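Local coordinates for increased recombination centers protein 6 (Saccharomyces cerevisiae, PDB 3UC9) that acts as a clathrin coat accessory factor related to small G proteins and is involved in gross chromosomal rearrangements and telomere healing, at residues L31-H36 / Y77-K82; G105-T110 / V135-N140. One frame throughout, in Å; residues are numbered along the deposited sequence.

Contact 1: L31-H36 / Y77-K82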
loop_
_atom_site.group_PDB
_atom_site.type_symbol
_atom_site.label_atom_id
_atom_site.label_comp_id
_atom_site.label_asym_id
_atom_site.label_seq_id
_atom_site.Cartn_x
_atom_site.Cartn_y
_atom_site.Cartn_z
ATOM N N LEU A 31 5.173 0.871 -3.718
ATOM C CA LEU A 31 5.048 -0.418 -4.388
ATOM C C LEU A 31 3.578 -0.827 -4.398
ATOM O O LEU A 31 2.918 -0.821 -3.360
ATOM C CB LEU A 31 5.897 -1.475 -3.680
ATOM C CG LEU A 31 6.015 -2.915 -4.195
ATOM C CD1 LEU A 31 5.666 -3.062 -5.650
ATOM C CD2 LEU A 31 7.449 -3.390 -3.955
ATOM N N VAL A 32 3.073 -1.163 -5.581
ATOM C CA VAL A 32 1.734 -1.719 -5.717
ATOM C C VAL A 32 1.891 -3.152 -6.239
ATOM O O VAL A 32 2.425 -3.373 -7.319
ATOM C CB VAL A 32 0.847 -0.890 -6.648
ATOM C CG1 VAL A 32 -0.575 -1.462 -6.656
ATOM C CG2 VAL A 32 0.840 0.595 -6.219
ATOM N N LEU A 33 1.435 -4.104 -5.434
ATOM C CA LEU A 33 1.618 -5.529 -5.664
ATOM C C LEU A 33 0.252 -6.219 -5.727
ATOM O O LEU A 33 -0.678 -5.831 -5.010
ATOM C CB LEU A 33 2.431 -6.122 -4.512
ATOM C CG LEU A 33 2.671 -7.635 -4.469
ATOM C CD1 LEU A 33 3.666 -8.033 -5.547
ATOM C CD2 LEU A 33 3.145 -8.097 -3.079
ATOM N N SER A 34 0.134 -7.228 -6.589
ATOM C CA SER A 34 -1.002 -8.152 -6.544
ATOM C C SER A 34 -0.536 -9.563 -6.828
ATOM O O SER A 34 0.486 -9.759 -7.482
ATOM C CB SER A 34 -2.073 -7.753 -7.557
ATOM O OG SER A 34 -1.625 -7.922 -8.894
ATOM N N ASP A 35 -1.268 -10.555 -6.324
ATOM C CA ASP A 35 -1.104 -11.903 -6.855
ATOM C C ASP A 35 -1.712 -11.946 -8.266
ATOM O O ASP A 35 -2.596 -11.130 -8.608
ATOM C CB ASP A 35 -1.648 -13.011 -5.929
ATOM C CG ASP A 35 -3.039 -12.729 -5.387
ATOM O OD1 ASP A 35 -3.283 -11.613 -4.890
ATOM O OD2 ASP A 35 -3.882 -13.653 -5.416
ATOM N N HIS A 36 -1.237 -12.893 -9.068
ATOM C CA HIS A 36 -1.502 -12.918 -10.516
ATOM C C HIS A 36 -2.962 -12.773 -10.933
ATOM O O HIS A 36 -3.243 -12.051 -11.886
ATOM C CB HIS A 36 -0.919 -14.174 -11.173
ATOM C CG HIS A 36 0.561 -14.117 -11.389
ATOM N ND1 HIS A 36 1.217 -12.967 -11.771
ATOM C CD2 HIS A 36 1.508 -15.082 -11.310
ATOM C CE1 HIS A 36 2.510 -13.218 -11.887
ATOM N NE2 HIS A 36 2.713 -14.495 -11.609
ATOM N N TYR A 77 6.479 1.575 -8.142
ATOM C CA TYR A 77 6.960 0.244 -8.487
ATOM C C TYR A 77 5.759 -0.693 -8.574
ATOM O O TYR A 77 5.025 -0.873 -7.596
ATOM C CB TYR A 77 7.924 -0.275 -7.417
ATOM C CG TYR A 77 9.238 0.473 -7.248
ATOM C CD1 TYR A 77 9.669 1.446 -8.156
ATOM C CD2 TYR A 77 10.088 0.157 -6.190
ATOM C CE1 TYR A 77 10.888 2.102 -7.978
ATOM C CE2 TYR A 77 11.310 0.795 -6.022
ATOM C CZ TYR A 77 11.708 1.758 -6.913
ATOM O OH TYR A 77 12.929 2.374 -6.731
ATOM N N ILE A 78 5.533 -1.275 -9.743
ATOM C CA ILE A 78 4.405 -2.172 -9.960
ATOM C C ILE A 78 4.968 -3.584 -10.085
ATOM O O ILE A 78 5.878 -3.827 -10.884
ATOM C CB ILE A 78 3.614 -1.797 -11.215
ATOM C CG1 ILE A 78 3.186 -0.324 -11.158
ATOM C CG2 ILE A 78 2.382 -2.711 -11.365
ATOM C CD1 ILE A 78 2.839 0.257 -12.502
ATOM N N ASP A 79 4.467 -4.496 -9.260
ATOM C CA ASP A 79 4.960 -5.863 -9.246
ATOM C C ASP A 79 3.788 -6.841 -9.154
ATOM O O ASP A 79 2.640 -6.457 -8.869
ATOM C CB ASP A 79 5.921 -6.079 -8.070
ATOM C CG ASP A 79 6.946 -7.190 -8.315
ATOM O OD1 ASP A 79 6.921 -7.860 -9.373
ATOM O OD2 ASP A 79 7.794 -7.401 -7.419
ATOM N N SER A 80 4.103 -8.101 -9.424
ATOM C CA SER A 80 3.139 -9.188 -9.370
ATOM C C SER A 80 3.830 -10.411 -8.807
ATOM O O SER A 80 5.058 -10.520 -8.853
ATOM C CB SER A 80 2.617 -9.503 -10.772
ATOM O OG SER A 80 1.532 -10.407 -10.726
ATOM N N CYS A 81 3.041 -11.343 -8.299
ATOM C CA CYS A 81 3.592 -12.592 -7.791
ATOM C C CYS A 81 2.588 -13.711 -7.936
ATOM O O CYS A 81 1.388 -13.470 -7.947
ATOM C CB CYS A 81 4.011 -12.433 -6.323
ATOM S SG CYS A 81 2.688 -12.032 -5.167
ATOM N N LYS A 82 3.079 -14.942 -8.065
ATOM C CA LYS A 82 2.191 -16.105 -8.078
ATOM C C LYS A 82 1.669 -16.400 -6.676
ATOM O O LYS A 82 0.497 -16.753 -6.510
ATOM C CB LYS A 82 2.896 -17.345 -8.636
ATOM C CG LYS A 82 1.968 -18.550 -8.805
ATOM C CD LYS A 82 2.737 -19.811 -9.197
ATOM C CE LYS A 82 2.004 -21.095 -8.787
ATOM N NZ LYS A 82 0.641 -21.205 -9.373
#

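Contact 2: G105-T110 / V135-N140. Unlike the reference sequence in segment 135-140: Val-137 (reference Ala).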
loop_
_atom_site.group_PDB
_atom_site.type_symbol
_atom_site.label_atom_id
_atom_site.label_comp_id
_atom_site.label_asym_id
_atom_site.label_seq_id
_atom_site.Cartn_x
_atom_site.Cartn_y
_atom_site.Cartn_z
ATOM N N GLY A 105 5.467 3.558 0.947
ATOM C CA GLY A 105 4.334 2.690 1.220
ATOM C C GLY A 105 4.287 1.462 0.335
ATOM O O GLY A 105 4.930 1.409 -0.718
ATOM N N ILE A 106 3.492 0.492 0.775
ATOM C CA ILE A 106 3.259 -0.749 0.055
ATOM C C ILE A 106 1.768 -0.948 0.015
ATOM O O ILE A 106 1.129 -0.824 1.043
ATOM C CB ILE A 106 3.864 -1.960 0.782
ATOM C CG1 ILE A 106 5.357 -1.744 1.076
ATOM C CG2 ILE A 106 3.688 -3.208 -0.075
ATOM C CD1 ILE A 106 6.202 -1.691 -0.121
ATOM N N ILE A 107 1.226 -1.219 -1.173
ATOM C CA ILE A 107 -0.208 -1.465 -1.346
ATOM C C ILE A 107 -0.347 -2.842 -1.980
ATOM O O ILE A 107 0.194 -3.092 -3.055
ATOM C CB ILE A 107 -0.899 -0.391 -2.243
ATOM C CG1 ILE A 107 -0.688 1.011 -1.671
ATOM C CG2 ILE A 107 -2.395 -0.675 -2.361
ATOM C CD1 ILE A 107 -1.199 2.171 -2.575
ATOM N N LEU A 108 -1.056 -3.736 -1.296
ATOM C CA LEU A 108 -1.307 -5.070 -1.797
ATOM C C LEU A 108 -2.769 -5.166 -2.220
ATOM O O LEU A 108 -3.676 -4.823 -1.446
ATOM C CB LEU A 108 -0.974 -6.107 -0.720
ATOM C CG LEU A 108 -1.369 -7.549 -1.026
ATOM C CD1 LEU A 108 -0.583 -8.079 -2.217
ATOM C CD2 LEU A 108 -1.179 -8.435 0.195
ATOM N N ILE A 109 -2.982 -5.600 -3.460
ATOM C CA ILE A 109 -4.313 -5.789 -4.023
ATOM C C ILE A 109 -4.563 -7.296 -4.089
ATOM O O ILE A 109 -3.890 -7.992 -4.832
ATOM C CB ILE A 109 -4.415 -5.204 -5.447
ATOM C CG1 ILE A 109 -3.961 -3.736 -5.495
ATOM C CG2 ILE A 109 -5.835 -5.339 -5.969
ATOM C CD1 ILE A 109 -4.782 -2.827 -4.661
ATOM N N THR A 110 -5.531 -7.796 -3.326
ATOM C CA THR A 110 -5.756 -9.236 -3.265
ATOM C C THR A 110 -7.146 -9.608 -2.771
ATOM O O THR A 110 -7.954 -8.748 -2.417
ATOM C CB THR A 110 -4.693 -9.942 -2.366
ATOM O OG1 THR A 110 -4.737 -11.362 -2.581
ATOM C CG2 THR A 110 -4.934 -9.639 -0.899
ATOM N N VAL A 135 -1.044 -0.776 3.076
ATOM C CA VAL A 135 -2.480 -0.867 2.821
ATOM C C VAL A 135 -2.760 -2.180 2.129
ATOM O O VAL A 135 -2.167 -2.483 1.097
ATOM C CB VAL A 135 -2.978 0.280 1.946
ATOM C CG1 VAL A 135 -4.486 0.110 1.634
ATOM C CG2 VAL A 135 -2.694 1.638 2.621
ATOM N N LEU A 136 -3.672 -2.956 2.709
ATOM C CA LEU A 136 -4.102 -4.218 2.150
ATOM C C LEU A 136 -5.493 -3.996 1.589
ATOM O O LEU A 136 -6.449 -3.750 2.338
ATOM C CB LEU A 136 -4.121 -5.300 3.212
ATOM C CG LEU A 136 -2.757 -5.554 3.868
ATOM C CD1 LEU A 136 -2.525 -4.643 5.076
ATOM C CD2 LEU A 136 -2.639 -7.000 4.276
ATOM N N VAL A 137 -5.580 -4.055 0.265
ATOM C CA VAL A 137 -6.801 -3.747 -0.454
ATOM C C VAL A 137 -7.495 -5.045 -0.809
ATOM O O VAL A 137 -6.981 -5.838 -1.590
ATOM C CB VAL A 137 -6.508 -2.936 -1.723
ATOM C CG1 VAL A 137 -7.801 -2.666 -2.489
ATOM C CG2 VAL A 137 -5.795 -1.630 -1.381
ATOM N N ASN A 138 -8.655 -5.279 -0.207
ATOM C CA ASN A 138 -9.447 -6.446 -0.513
ATOM C C ASN A 138 -10.425 -6.221 -1.662
ATOM O O ASN A 138 -11.248 -5.301 -1.611
ATOM C CB ASN A 138 -10.252 -6.889 0.696
ATOM C CG ASN A 138 -11.182 -8.036 0.363
ATOM O OD1 ASN A 138 -10.729 -9.109 -0.047
ATOM N ND2 ASN A 138 -12.489 -7.801 0.484
ATOM N N VAL A 139 -10.369 -7.103 -2.655
ATOM C CA VAL A 139 -11.252 -7.031 -3.815
ATOM C C VAL A 139 -12.368 -8.087 -3.772
ATOM O O VAL A 139 -13.249 -8.072 -4.628
ATOM C CB VAL A 139 -10.470 -7.165 -5.142
ATOM C CG1 VAL A 139 -9.428 -6.066 -5.256
ATOM C CG2 VAL A 139 -9.834 -8.551 -5.274
ATOM N N ASN A 140 -12.338 -8.985 -2.784
ATOM C CA ASN A 140 -13.417 -9.960 -2.569
ATOM C C ASN A 140 -14.687 -9.273 -2.053
ATOM O O ASN A 140 -14.753 -8.844 -0.900
ATOM C CB ASN A 140 -12.978 -11.070 -1.595
ATOM C CG ASN A 140 -14.010 -12.209 -1.471
ATOM O OD1 ASN A 140 -15.182 -12.035 -1.795
ATOM N ND2 ASN A 140 -13.563 -13.378 -0.996
#

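Contact 1: L31-H36 / Y77-K82
The carbonyl oxygen of Asp-79 is gripped by two donors: Lys-42 NZ and, weakly, Ser-34 N at 3.5 Å. Because Lys-42 NZ also bonds to Ser-34 OG, one ammonium group ties both strands together. Firmer pairing lies upstream, where Val-32 N donates to Tyr-77 O over 2.8 Å and Asp-79 N returns a bond to Val-32 O; the strand axes diverge by 16°, confirming a parallel pair. On the side of Leu-31, Leu-33 and Cys-81, Asp-79 CB rests against two methyl groups, Leu-31 CD1 and Leu-33 CD1, each 3.9 Å away and about at right angles as seen from CB, while its OD2 accepts from Trp-87 NE1. Past the paired strands, chi1 of -77° sets the His-36 ring beside its own backbone N, and Cys-81 O lies 3.6 Å above the ring plane, over its centre. ND1 makes a weak, strongly bent bond to Ser-80 OG, an oxygen that also bonds to Asn-39 OD1. Helix 39-50 covers Val-32 and Ile-78 through Lys-42 and Leu-46; from the other face of the sheet, Trp-87 of helix 84-91 packs on Leu-31, Leu-33 and Cys-81, and strand 103-110 flanks strand 29-35.

Contact 2: G105-T110 / V135-N140
Val-137 packs into the isoleucines of the neighbouring strand, and each of its side-chain atoms has a partner there. Its CB sits 3.4 Å from Ile-109 CD1, tighter than an ordinary carbon-carbon contact, and as close to Leu-108 O, so the Val-137 and Ile-109 side chains, lying side by side and pointing the same way, are pressed together. CG1, turned anti to the backbone N (chi1 178°), meets the same Ile-109 CD1 at 3.7 Å. CG2 reaches back along the sheet as well: it touches Ile-109 CD1 and, at 3.7 Å, Ile-107 CG2, whose side chain it meets at a slant. The other branch of Ile-109 points onward, with CG2 at 3.7 Å from Val-139 CG1 and the two side chains nearly perpendicular.

Five backbone hydrogen bonds fix this register, with 105-110 and 135-138 running parallel at 18° between axes. The shortest runs from Val-137 N to Leu-108 O, 2.7 Å. The last, from Val-139 N to Thr-110 O, carries the pairing one residue beyond strand 135-138. There the Asn-138 amide reaches forward along its own chain: ND2 donates to Asn-140 O at 2.9 Å, tilted from the carbonyl plane, and also bonds to Asn-167 OD1, while OD1 takes the backbone N of Ile-112.

Phe-45 of helix 39-50 and Ile-189 of helix 185-195 cover the isoleucine-valine face; Pro-117 lies against Leu-108 and Leu-136 on the reverse. Helical segments connect the two parallel strands, as in a beta-alpha-beta crossover of a Rossmann-like sheet. In small G proteins the end of the corresponding strand leads into the NKxD motif; the residues after Val-137 probably occupy that place, though the motif itself is not present here.

Contact 1 and contact 2 are two strand pairings of one sheet, separated by the pairing of 29-35 with 103-110, and their centres lie about 10 Å apart. The strand order is 71-81, 29-35, 103-110, 133-138, all parallel. The sheet continues from one contact to the other through Ile-109 N and Leu-33 O, 2.8 Å apart and probably hydrogen-bonded. At the C-terminal ends of these strands Asp-35 OD1 meets Thr-110 OG1 at 2.7 Å, a side-chain tie between the two contacts; Thr-110 OG1 also bonds to Thr-115 OG1. Toward the opposite end, Leu-31 CB packs on Ile-106 CD1 at 3.6 Å. Helix 39-50 reaches both contacts, and its Leu-41 also touches Val-139.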